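Local coordinates for protein pyridoxamine 5-phosphate-dependent dehydrase (Escherichia coli, PDB 3B8X) that removes the C3'-hydroxyl group of GDP-4-keto-6-deoxy-D-mannose in a pyridoxal-phosphate-dependent transamination-deoxygenation on the route to L-colitose, at residues N143-N148 against T169-C174; D204-H209 against K226-G231; Y291-Q296 against I309-S314. The protein carries 1 engineered substitution. One frame throughout, in Å; residues are numbered along the deposited sequence.

Contact 1. Residues N143-N148 against T169-C174; sequences NFDEIN and TFNNKC
Asn143 and Phe170 mark the closest passage of the two backbones, with their CA atoms 7.3 Å apart where the start of helix 144-151 faces a tight hairpin closed by a type I' turn from Phe170 to Lys173. The helix links the parallel, adjacent strands 129-135 and 157-161 in a beta-alpha-beta crossover of the large domain, and the hairpin lies against its N-terminal end. Phe170 contributes the largest share of the contact. Its CG stands opposite the backbone N (chi1 173°), which extends the ring from the hairpin to the first turn of the helix. One ring face receives Asn143 CA toward the rim together with Phe144 N, the latter 3.7 Å from Phe170 CE2. The opposite face is covered from within its own hairpin by Asn171 OD1, lying 3.9 Å above the plane over the ring centre. Asp145 CG sits at the ring edge, and its carboxylate is turned steeply, 70°, against the ring. From there Asp145 OD2 accepts a weak bond from Asn171 ND2, 3.1 Å long and clearly bent, so the same asparagine both covers Phe170 and reaches the helix. The apolar part is small: Phe144 CB lies 4.3 Å from Phe170 CD2, while the Phe144 ring stacks with Phe178. Asn143 is the N-cap. Its OD1 takes a weak bond from Asp145 N and a nearly straight one (168°) from Glu146 N, 2.9 Å away and above the carbonyl plane; this same Asn143 OD1 lies 3.2 Å from Phe170 CZ.

Contact 2. Residues D204-H209 against K226-G231; sequences DEEIYH and KNKVTG
The imidazole of His209 meets Lys228 N at its edge: ND1 accepts from Lys228 N across 3.0 Å, with an N-H...N angle of 171° and the donor only 12° out of the ring plane. That geometry is consistent with ND1 being the nitrogen without a proton. On one ring face lies Glu205 O, 3.4 Å above the plane and shifted toward the rim, while Asn227 CA approaches obliquely. The other flat group, the amide of Asn227, turns back on its own segment. Its OD1 receives Val229 N in the carbonyl plane on a lone pair, and also Thr230 N, 2.6 Å from OD1 and slightly tilted from that plane; ND2 gives an in-plane bond to Thr230 OG1 and also bonds Pro224 O. This is an Asx turn within the wider Asx motif, shaping the tip of the small hairpin of strands 226-227 and 231-232. The Lys228 N to His209 ND1 bond ties this tip to helix 205-214, whose N-cap is Asp204. The aliphatic stem of Lys228 passes at a slant over Glu206, with CG 3.7 Å from Glu206 CA and CB 3.8 Å from Glu206 CG. A bend at chi2 (16°) carries it on to cross Glu205 at about a right angle, Glu205 OE1 lying 3.5 Å from Lys228 CE, although NZ remains beyond salt-bridge range. The carboxylate of Glu206 instead takes Lys73 N on OE2. Nearer the helix backbone, Val229 CG2 rests 4.0 Å from His209 CB.

Contact 3. Residues Y291-Q296 against I309-S314; sequences YLDVQQ and IIKKDS
Leu292 and Ile310 project to the same face of the sheet and meet at an oblique angle through Leu292 CD2 and Ile310 CG1, 4.0 Å apart. Leu321 of helix 318-328 packs on both. Asp293 and Ile309 point to the other face, where Tyr363 and Leu364 of helix 359-367 touch Ile309. The side chain of Asp293 is crossed there at about a right angle by that of Lys311: Asp293 OD2 is 3.4 Å from Lys311 CG, and OD1 is 3.6 Å from Lys311 CE. The carboxylate thus lies against the methylene chain. Lys311 CD in turn passes 3.7 Å from Tyr291 CA. Tyr291 has CG between its backbone N and carbonyl carbon (chi1 59°), which directs the ring away from the neighbouring segment; of its side chain, CB stays close, 3.8 Å from Ser314 CB, while OH is bonded to Lys390 O. The backbone evidence agrees with these orientations. Asp293 N donates almost linearly (176°) to Ile309 O, Ile309 N returns a bond to Asp293 O, and Lys311 N donates to Tyr291 O across 3.0 Å. Asp293 with Ile309 is therefore a hydrogen-bonded pair and Leu292 with Ile310 a non-hydrogen-bonded one, the pattern of antiparallel pairing; as 292-293 and 305-310 follow each other in the chain, they form a beta hairpin, with 292-293 an outermost strand of the four-stranded antiparallel sheet.

In the fold
The three contacts follow one another along the chain without touching. In contact 1 the side chain of Phe144 is about 12 Å from the bound cofactor-sugar adduct and about 10 Å from a sodium ion, so this contact stands outside the active site. Contact 2 lies beside strand 51-55, an outermost strand of the mixed sheet, whereas contact 1 packs by strands 129-135 and 157-161 in its middle; their centres are 28 Å apart, and both join a hairpin to an N-capped helix start. Contact 3 belongs to the separate antiparallel sheet; its centre is 26 Å from contact 1 and 48 Å from contact 2, which lies on the other side of the chain's centre.

Contact 1. Residues N143-N148 against T169-C174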
loop_
_atom_site.group_PDB
_atom_site.type_symbol
_atom_site.label_atom_id
_atom_site.label_comp_id
_atom_site.label_asym_id
_atom_site.label_seq_id
_atom_site.Cartn_x
_atom_site.Cartn_y
_atom_site.Cartn_z
ATOM N N ASN B 143 7.117 -21.240 -19.757
ATOM C CA ASN B 143 7.015 -21.499 -21.170
ATOM C C ASN B 143 5.587 -21.219 -21.538
ATOM O O ASN B 143 4.708 -22.051 -21.335
ATOM C CB ASN B 143 7.443 -22.918 -21.562
ATOM C CG ASN B 143 7.162 -23.198 -23.016
ATOM O OD1 ASN B 143 6.269 -22.587 -23.589
ATOM N ND2 ASN B 143 7.930 -24.090 -23.632
ATOM N N PHE B 144 5.351 -20.008 -22.011
ATOM C CA PHE B 144 4.007 -19.542 -22.318
ATOM C C PHE B 144 3.293 -20.277 -23.444
ATOM O O PHE B 144 2.077 -20.360 -23.450
ATOM C CB PHE B 144 3.945 -18.016 -22.401
ATOM C CG PHE B 144 4.142 -17.360 -21.062
ATOM C CD1 PHE B 144 5.348 -16.764 -20.721
ATOM C CD2 PHE B 144 3.131 -17.434 -20.107
ATOM C CE1 PHE B 144 5.539 -16.213 -19.430
ATOM C CE2 PHE B 144 3.291 -16.855 -18.847
ATOM C CZ PHE B 144 4.490 -16.279 -18.505
ATOM N N ASP B 145 4.068 -20.890 -24.331
ATOM C CA ASP B 145 3.483 -21.705 -25.398
ATOM C C ASP B 145 2.801 -22.894 -24.739
ATOM O O ASP B 145 1.612 -23.163 -24.952
ATOM C CB ASP B 145 4.598 -22.252 -26.292
ATOM C CG ASP B 145 5.116 -21.220 -27.279
ATOM O OD1 ASP B 145 4.441 -20.188 -27.474
ATOM O OD2 ASP B 145 6.206 -21.435 -27.853
ATOM N N GLU B 146 3.562 -23.630 -23.940
ATOM C CA GLU B 146 2.961 -24.782 -23.291
ATOM C C GLU B 146 1.759 -24.353 -22.479
ATOM O O GLU B 146 0.751 -25.072 -22.408
ATOM C CB GLU B 146 3.975 -25.454 -22.333
ATOM C CG GLU B 146 5.224 -25.997 -23.011
ATOM C CD GLU B 146 4.913 -26.910 -24.181
ATOM O OE1 GLU B 146 5.317 -28.093 -24.123
ATOM O OE2 GLU B 146 4.286 -26.438 -25.157
ATOM N N ILE B 147 1.913 -23.224 -21.791
ATOM C CA ILE B 147 0.850 -22.744 -20.920
ATOM C C ILE B 147 -0.391 -22.368 -21.704
ATOM O O ILE B 147 -1.515 -22.727 -21.345
ATOM C CB ILE B 147 1.309 -21.559 -20.081
ATOM C CG1 ILE B 147 2.223 -22.085 -18.983
ATOM C CG2 ILE B 147 0.111 -20.833 -19.492
ATOM C CD1 ILE B 147 2.719 -21.060 -18.110
ATOM N N ASN B 148 -0.181 -21.638 -22.791
ATOM C CA ASN B 148 -1.308 -21.249 -23.618
ATOM C C ASN B 148 -1.999 -22.446 -24.280
ATOM O O ASN B 148 -3.223 -22.447 -24.447
ATOM C CB ASN B 148 -0.858 -20.212 -24.637
ATOM C CG ASN B 148 -0.887 -18.812 -24.056
ATOM O OD1 ASN B 148 -1.791 -18.486 -23.280
ATOM N ND2 ASN B 148 0.115 -17.996 -24.379
ATOM N N THR B 169 12.752 -12.540 -21.601
ATOM C CA THR B 169 11.955 -12.634 -22.826
ATOM C C THR B 169 11.717 -14.104 -23.184
ATOM O O THR B 169 12.510 -14.981 -22.817
ATOM C CB THR B 169 12.677 -11.996 -23.984
ATOM O OG1 THR B 169 13.882 -12.749 -24.244
ATOM C CG2 THR B 169 13.078 -10.572 -23.607
ATOM N N PHE B 170 10.597 -14.379 -23.843
ATOM C CA PHE B 170 10.290 -15.732 -24.298
ATOM C C PHE B 170 9.704 -15.604 -25.686
ATOM O O PHE B 170 8.703 -14.926 -25.910
ATOM C CB PHE B 170 9.367 -16.502 -23.345
ATOM C CG PHE B 170 8.912 -17.824 -23.899
ATOM C CD1 PHE B 170 9.748 -18.946 -23.831
ATOM C CD2 PHE B 170 7.662 -17.953 -24.500
ATOM C CE1 PHE B 170 9.344 -20.180 -24.364
ATOM C CE2 PHE B 170 7.237 -19.182 -25.037
ATOM C CZ PHE B 170 8.080 -20.304 -24.969
ATOM N N ASN B 171 10.424 -16.154 -26.650
ATOM C CA ASN B 171 9.999 -15.997 -28.032
ATOM C C ASN B 171 9.929 -14.506 -28.437
ATOM O O ASN B 171 8.972 -14.091 -29.074
ATOM C CB ASN B 171 8.635 -16.679 -28.259
ATOM C CG ASN B 171 8.736 -18.207 -28.383
ATOM O OD1 ASN B 171 9.793 -18.802 -28.150
ATOM N ND2 ASN B 171 7.623 -18.842 -28.739
ATOM N N ASN B 172 10.944 -13.704 -28.118
ATOM C CA ASN B 172 10.931 -12.290 -28.512
ATOM C C ASN B 172 9.838 -11.443 -27.836
ATOM O O ASN B 172 9.647 -10.269 -28.175
ATOM C CB ASN B 172 10.796 -12.182 -30.035
ATOM C CG ASN B 172 12.093 -11.800 -30.713
ATOM O OD1 ASN B 172 12.172 -10.769 -31.384
ATOM N ND2 ASN B 172 13.117 -12.639 -30.554
ATOM N N LYS B 173 9.103 -12.038 -26.901
ATOM C CA LYS B 173 8.049 -11.313 -26.182
ATOM C C LYS B 173 8.533 -11.070 -24.741
ATOM O O LYS B 173 9.024 -11.988 -24.090
ATOM C CB LYS B 173 6.776 -12.155 -26.165
ATOM C CG LYS B 173 5.616 -11.457 -25.530
ATOM C CD LYS B 173 4.299 -11.962 -26.066
ATOM C CE LYS B 173 3.141 -11.176 -25.436
ATOM N NZ LYS B 173 3.217 -9.738 -25.880
ATOM N N CYS B 174 8.400 -9.858 -24.231
ATOM C CA CYS B 174 8.889 -9.605 -22.874
ATOM C C CYS B 174 8.085 -10.236 -21.774
ATOM O O CYS B 174 6.893 -10.001 -21.706
ATOM C CB CYS B 174 8.829 -8.119 -22.571
ATOM S SG CYS B 174 10.037 -7.221 -23.530
#

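Contact 2. Residues D204-H209 against K226-G231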
loop_
_atom_site.group_PDB
_atom_site.type_symbol
_atom_site.label_atom_id
_atom_site.label_comp_id
_atom_site.label_asym_id
_atom_site.label_seq_id
_atom_site.Cartn_x
_atom_site.Cartn_y
_atom_site.Cartn_z
ATOM N N ASP B 204 -5.332 -3.971 -21.930
ATOM C CA ASP B 204 -6.735 -3.699 -21.713
ATOM C C ASP B 204 -7.036 -2.301 -21.174
ATOM O O ASP B 204 -6.690 -1.963 -20.040
ATOM C CB ASP B 204 -7.305 -4.773 -20.785
ATOM C CG ASP B 204 -8.822 -4.801 -20.799
ATOM O OD1 ASP B 204 -9.465 -3.834 -20.297
ATOM O OD2 ASP B 204 -9.381 -5.774 -21.355
ATOM N N GLU B 205 -7.724 -1.506 -21.983
ATOM C CA GLU B 205 -8.096 -0.154 -21.593
ATOM C C GLU B 205 -9.021 -0.085 -20.389
ATOM O O GLU B 205 -8.898 0.867 -19.617
ATOM C CB GLU B 205 -8.684 0.627 -22.766
ATOM C CG GLU B 205 -9.105 2.053 -22.399
ATOM C CD GLU B 205 -9.546 2.859 -23.627
ATOM O OE1 GLU B 205 -10.170 2.236 -24.510
ATOM O OE2 GLU B 205 -9.273 4.082 -23.682
ATOM N N GLU B 206 -9.938 -1.054 -20.222
ATOM C CA GLU B 206 -10.841 -1.062 -19.043
ATOM C C GLU B 206 -10.070 -1.345 -17.753
ATOM O O GLU B 206 -10.252 -0.667 -16.727
ATOM C CB GLU B 206 -12.003 -2.065 -19.122
ATOM C CG GLU B 206 -13.016 -1.883 -17.958
ATOM C CD GLU B 206 -14.040 -3.010 -17.868
ATOM O OE1 GLU B 206 -13.782 -4.043 -18.512
ATOM O OE2 GLU B 206 -15.044 -2.906 -17.115
ATOM N N ILE B 207 -9.236 -2.376 -17.822
ATOM C CA ILE B 207 -8.391 -2.738 -16.699
ATOM C C ILE B 207 -7.505 -1.543 -16.339
ATOM O O ILE B 207 -7.350 -1.221 -15.169
ATOM C CB ILE B 207 -7.526 -3.941 -17.057
ATOM C CG1 ILE B 207 -8.404 -5.179 -17.190
ATOM C CG2 ILE B 207 -6.525 -4.213 -15.974
ATOM C CD1 ILE B 207 -8.850 -5.772 -15.876
ATOM N N TYR B 208 -6.878 -0.934 -17.344
ATOM C CA TYR B 208 -6.048 0.270 -17.193
ATOM C C TYR B 208 -6.804 1.353 -16.413
ATOM O O TYR B 208 -6.371 1.849 -15.382
ATOM C CB TYR B 208 -5.750 0.822 -18.581
ATOM C CG TYR B 208 -4.932 2.085 -18.540
ATOM C CD1 TYR B 208 -3.842 2.189 -17.675
ATOM C CD2 TYR B 208 -5.226 3.183 -19.347
ATOM C CE1 TYR B 208 -3.051 3.336 -17.595
ATOM C CE2 TYR B 208 -4.450 4.364 -19.256
ATOM C CZ TYR B 208 -3.352 4.419 -18.407
ATOM O OH TYR B 208 -2.544 5.529 -18.335
ATOM N N HIS B 209 -7.989 1.710 -16.874
ATOM C CA HIS B 209 -8.762 2.689 -16.134
ATOM C C HIS B 209 -9.126 2.201 -14.731
ATOM O O HIS B 209 -9.057 2.978 -13.776
ATOM C CB HIS B 209 -10.004 3.092 -16.961
ATOM C CG HIS B 209 -9.645 3.875 -18.188
ATOM N ND1 HIS B 209 -10.554 4.199 -19.180
ATOM C CD2 HIS B 209 -8.455 4.385 -18.583
ATOM C CE1 HIS B 209 -9.935 4.895 -20.119
ATOM N NE2 HIS B 209 -8.659 5.012 -19.786
ATOM N N LYS B 226 -13.604 10.763 -20.630
ATOM C CA LYS B 226 -14.345 9.615 -21.098
ATOM C C LYS B 226 -13.489 8.464 -20.590
ATOM O O LYS B 226 -12.298 8.415 -20.882
ATOM C CB LYS B 226 -14.366 9.572 -22.636
ATOM C CG LYS B 226 -14.304 10.922 -23.331
ATOM C CD LYS B 226 -15.110 10.911 -24.630
ATOM C CE LYS B 226 -14.534 11.884 -25.654
ATOM N NZ LYS B 226 -14.901 11.511 -27.053
ATOM N N ASN B 227 -14.061 7.554 -19.816
ATOM C CA ASN B 227 -13.248 6.460 -19.278
ATOM C C ASN B 227 -14.156 5.279 -19.089
ATOM O O ASN B 227 -15.363 5.437 -19.002
ATOM C CB ASN B 227 -12.644 6.853 -17.920
ATOM C CG ASN B 227 -13.700 7.056 -16.872
ATOM O OD1 ASN B 227 -14.234 6.092 -16.308
ATOM N ND2 ASN B 227 -14.132 8.308 -16.728
ATOM N N LYS B 228 -13.570 4.098 -18.994
ATOM C CA LYS B 228 -14.363 2.882 -18.843
ATOM C C LYS B 228 -14.995 2.677 -17.494
ATOM O O LYS B 228 -15.729 1.695 -17.296
ATOM C CB LYS B 228 -13.449 1.686 -19.115
ATOM C CG LYS B 228 -13.051 1.496 -20.591
ATOM C CD LYS B 228 -13.302 2.714 -21.465
ATOM C CE LYS B 228 -13.283 2.330 -22.944
ATOM N NZ LYS B 228 -14.618 2.477 -23.595
ATOM N N VAL B 229 -14.676 3.529 -16.530
ATOM C CA VAL B 229 -15.199 3.252 -15.204
ATOM C C VAL B 229 -16.478 3.997 -14.973
ATOM O O VAL B 229 -17.438 3.452 -14.437
ATOM C CB VAL B 229 -14.187 3.621 -14.021
ATOM C CG1 VAL B 229 -14.814 3.263 -12.682
ATOM C CG2 VAL B 229 -12.836 2.864 -14.207
ATOM N N THR B 230 -16.468 5.275 -15.307
ATOM C CA THR B 230 -17.652 6.066 -15.047
ATOM C C THR B 230 -18.235 6.552 -16.367
ATOM O O THR B 230 -19.239 7.262 -16.391
ATOM C CB THR B 230 -17.290 7.287 -14.202
ATOM O OG1 THR B 230 -16.535 8.179 -15.029
ATOM C CG2 THR B 230 -16.453 6.864 -12.981
ATOM N N GLY B 231 -17.627 6.130 -17.471
ATOM C CA GLY B 231 -18.175 6.485 -18.757
ATOM C C GLY B 231 -17.804 7.894 -19.121
ATOM O O GLY B 231 -16.879 8.118 -19.912
#

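Contact 3. Residues Y291-Q296 against I309-S314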
loop_
_atom_site.group_PDB
_atom_site.type_symbol
_atom_site.label_atom_id
_atom_site.label_comp_id
_atom_site.label_asym_id
_atom_site.label_seq_id
_atom_site.Cartn_x
_atom_site.Cartn_y
_atom_site.Cartn_z
ATOM N N TYR B 291 27.612 -31.859 -6.508
ATOM C CA TYR B 291 26.496 -31.996 -5.572
ATOM C C TYR B 291 25.425 -30.919 -5.633
ATOM O O TYR B 291 24.531 -30.877 -4.773
ATOM C CB TYR B 291 26.976 -32.221 -4.133
ATOM C CG TYR B 291 27.851 -31.120 -3.575
ATOM C CD1 TYR B 291 27.295 -29.943 -3.066
ATOM C CD2 TYR B 291 29.232 -31.282 -3.515
ATOM C CE1 TYR B 291 28.103 -28.951 -2.480
ATOM C CE2 TYR B 291 30.057 -30.268 -2.988
ATOM C CZ TYR B 291 29.483 -29.140 -2.442
ATOM O OH TYR B 291 30.302 -28.166 -1.936
ATOM N N LEU B 292 25.532 -30.038 -6.621
ATOM C CA LEU B 292 24.543 -28.981 -6.727
ATOM C C LEU B 292 23.978 -28.835 -8.123
ATOM O O LEU B 292 24.762 -28.793 -9.077
ATOM C CB LEU B 292 25.141 -27.643 -6.316
ATOM C CG LEU B 292 25.779 -27.489 -4.936
ATOM C CD1 LEU B 292 26.524 -26.122 -4.904
ATOM C CD2 LEU B 292 24.721 -27.470 -3.943
ATOM N N ASP B 293 22.638 -28.735 -8.213
ATOM C CA ASP B 293 21.997 -28.473 -9.510
ATOM C C ASP B 293 21.712 -26.993 -9.645
ATOM O O ASP B 293 21.453 -26.305 -8.659
ATOM C CB ASP B 293 20.664 -29.229 -9.628
ATOM C CG ASP B 293 20.863 -30.685 -9.975
ATOM O OD1 ASP B 293 21.597 -30.919 -10.961
ATOM O OD2 ASP B 293 20.362 -31.576 -9.234
ATOM N N VAL B 294 21.773 -26.484 -10.869
ATOM C CA VAL B 294 21.459 -25.073 -11.086
ATOM C C VAL B 294 20.109 -24.906 -11.819
ATOM O O VAL B 294 19.418 -25.885 -12.138
ATOM C CB VAL B 294 22.589 -24.383 -11.866
ATOM C CG1 VAL B 294 23.928 -24.460 -11.060
ATOM C CG2 VAL B 294 22.767 -25.023 -13.236
ATOM N N GLN B 295 19.692 -23.672 -12.072
ATOM C CA GLN B 295 18.411 -23.474 -12.736
ATOM C C GLN B 295 18.524 -23.727 -14.255
ATOM O O GLN B 295 19.480 -23.291 -14.903
ATOM C CB GLN B 295 17.851 -22.052 -12.455
ATOM C CG GLN B 295 16.432 -21.697 -12.998
ATOM C CD GLN B 295 15.938 -20.351 -12.454
ATOM O OE1 GLN B 295 16.749 -19.475 -12.148
ATOM N NE2 GLN B 295 14.620 -20.200 -12.294
ATOM N N GLN B 296 17.549 -24.471 -14.774
ATOM C CA GLN B 296 17.444 -24.700 -16.200
ATOM C C GLN B 296 16.695 -23.525 -16.784
ATOM O O GLN B 296 15.523 -23.301 -16.428
ATOM C CB GLN B 296 16.611 -25.930 -16.505
ATOM C CG GLN B 296 16.330 -26.061 -17.998
ATOM C CD GLN B 296 15.431 -27.254 -18.290
ATOM O OE1 GLN B 296 14.300 -27.100 -18.763
ATOM N NE2 GLN B 296 15.903 -28.447 -17.938
ATOM N N ILE B 309 20.459 -26.344 -5.843
ATOM C CA ILE B 309 19.651 -27.381 -5.230
ATOM C C ILE B 309 20.583 -28.585 -5.059
ATOM O O ILE B 309 21.258 -29.032 -5.996
ATOM C CB ILE B 309 18.350 -27.722 -6.021
ATOM C CG1 ILE B 309 17.297 -26.666 -5.724
ATOM C CG2 ILE B 309 17.711 -29.009 -5.453
ATOM C CD1 ILE B 309 16.297 -26.511 -6.802
ATOM N N ILE B 310 20.665 -29.041 -3.817
ATOM C CA ILE B 310 21.513 -30.148 -3.450
ATOM C C ILE B 310 20.952 -31.398 -4.083
ATOM O O ILE B 310 19.756 -31.692 -3.985
ATOM C CB ILE B 310 21.552 -30.300 -1.921
ATOM C CG1 ILE B 310 22.119 -29.039 -1.269
ATOM C CG2 ILE B 310 22.331 -31.541 -1.471
ATOM C CD1 ILE B 310 22.220 -29.107 0.279
ATOM N N LYS B 311 21.835 -32.109 -4.769
ATOM C CA LYS B 311 21.504 -33.360 -5.433
ATOM C C LYS B 311 21.168 -34.447 -4.400
ATOM O O LYS B 311 21.885 -34.657 -3.397
ATOM C CB LYS B 311 22.699 -33.815 -6.269
ATOM C CG LYS B 311 22.918 -32.996 -7.534
ATOM C CD LYS B 311 24.227 -33.366 -8.223
ATOM C CE LYS B 311 24.172 -33.080 -9.720
ATOM N NZ LYS B 311 25.414 -32.413 -10.171
ATOM N N LYS B 312 20.085 -35.154 -4.697
ATOM C CA LYS B 312 19.627 -36.281 -3.911
ATOM C C LYS B 312 20.782 -37.251 -3.697
ATOM O O LYS B 312 21.575 -37.522 -4.616
ATOM C CB LYS B 312 18.511 -37.005 -4.671
ATOM C CG LYS B 312 18.069 -38.314 -4.037
ATOM C CD LYS B 312 16.632 -38.229 -3.527
ATOM C CE LYS B 312 16.372 -39.235 -2.403
ATOM N NZ LYS B 312 16.172 -38.589 -1.068
ATOM N N ASP B 313 20.859 -37.777 -2.478
ATOM C CA ASP B 313 21.892 -38.745 -2.122
ATOM C C ASP B 313 23.304 -38.166 -2.070
ATOM O O ASP B 313 24.279 -38.910 -2.189
ATOM C CB ASP B 313 21.875 -39.923 -3.100
ATOM C CG ASP B 313 20.618 -40.765 -2.985
ATOM O OD1 ASP B 313 20.076 -40.893 -1.864
ATOM O OD2 ASP B 313 20.182 -41.308 -4.023
ATOM N N SER B 314 23.434 -36.855 -1.894
ATOM C CA SER B 314 24.767 -36.281 -1.853
ATOM C C SER B 314 25.366 -36.300 -0.453
ATOM O O SER B 314 26.581 -36.213 -0.283
ATOM C CB SER B 314 24.819 -34.878 -2.492
ATOM O OG SER B 314 24.707 -33.883 -1.496
HETATM O O HOH W 1 18.889 -31.453 -7.303
#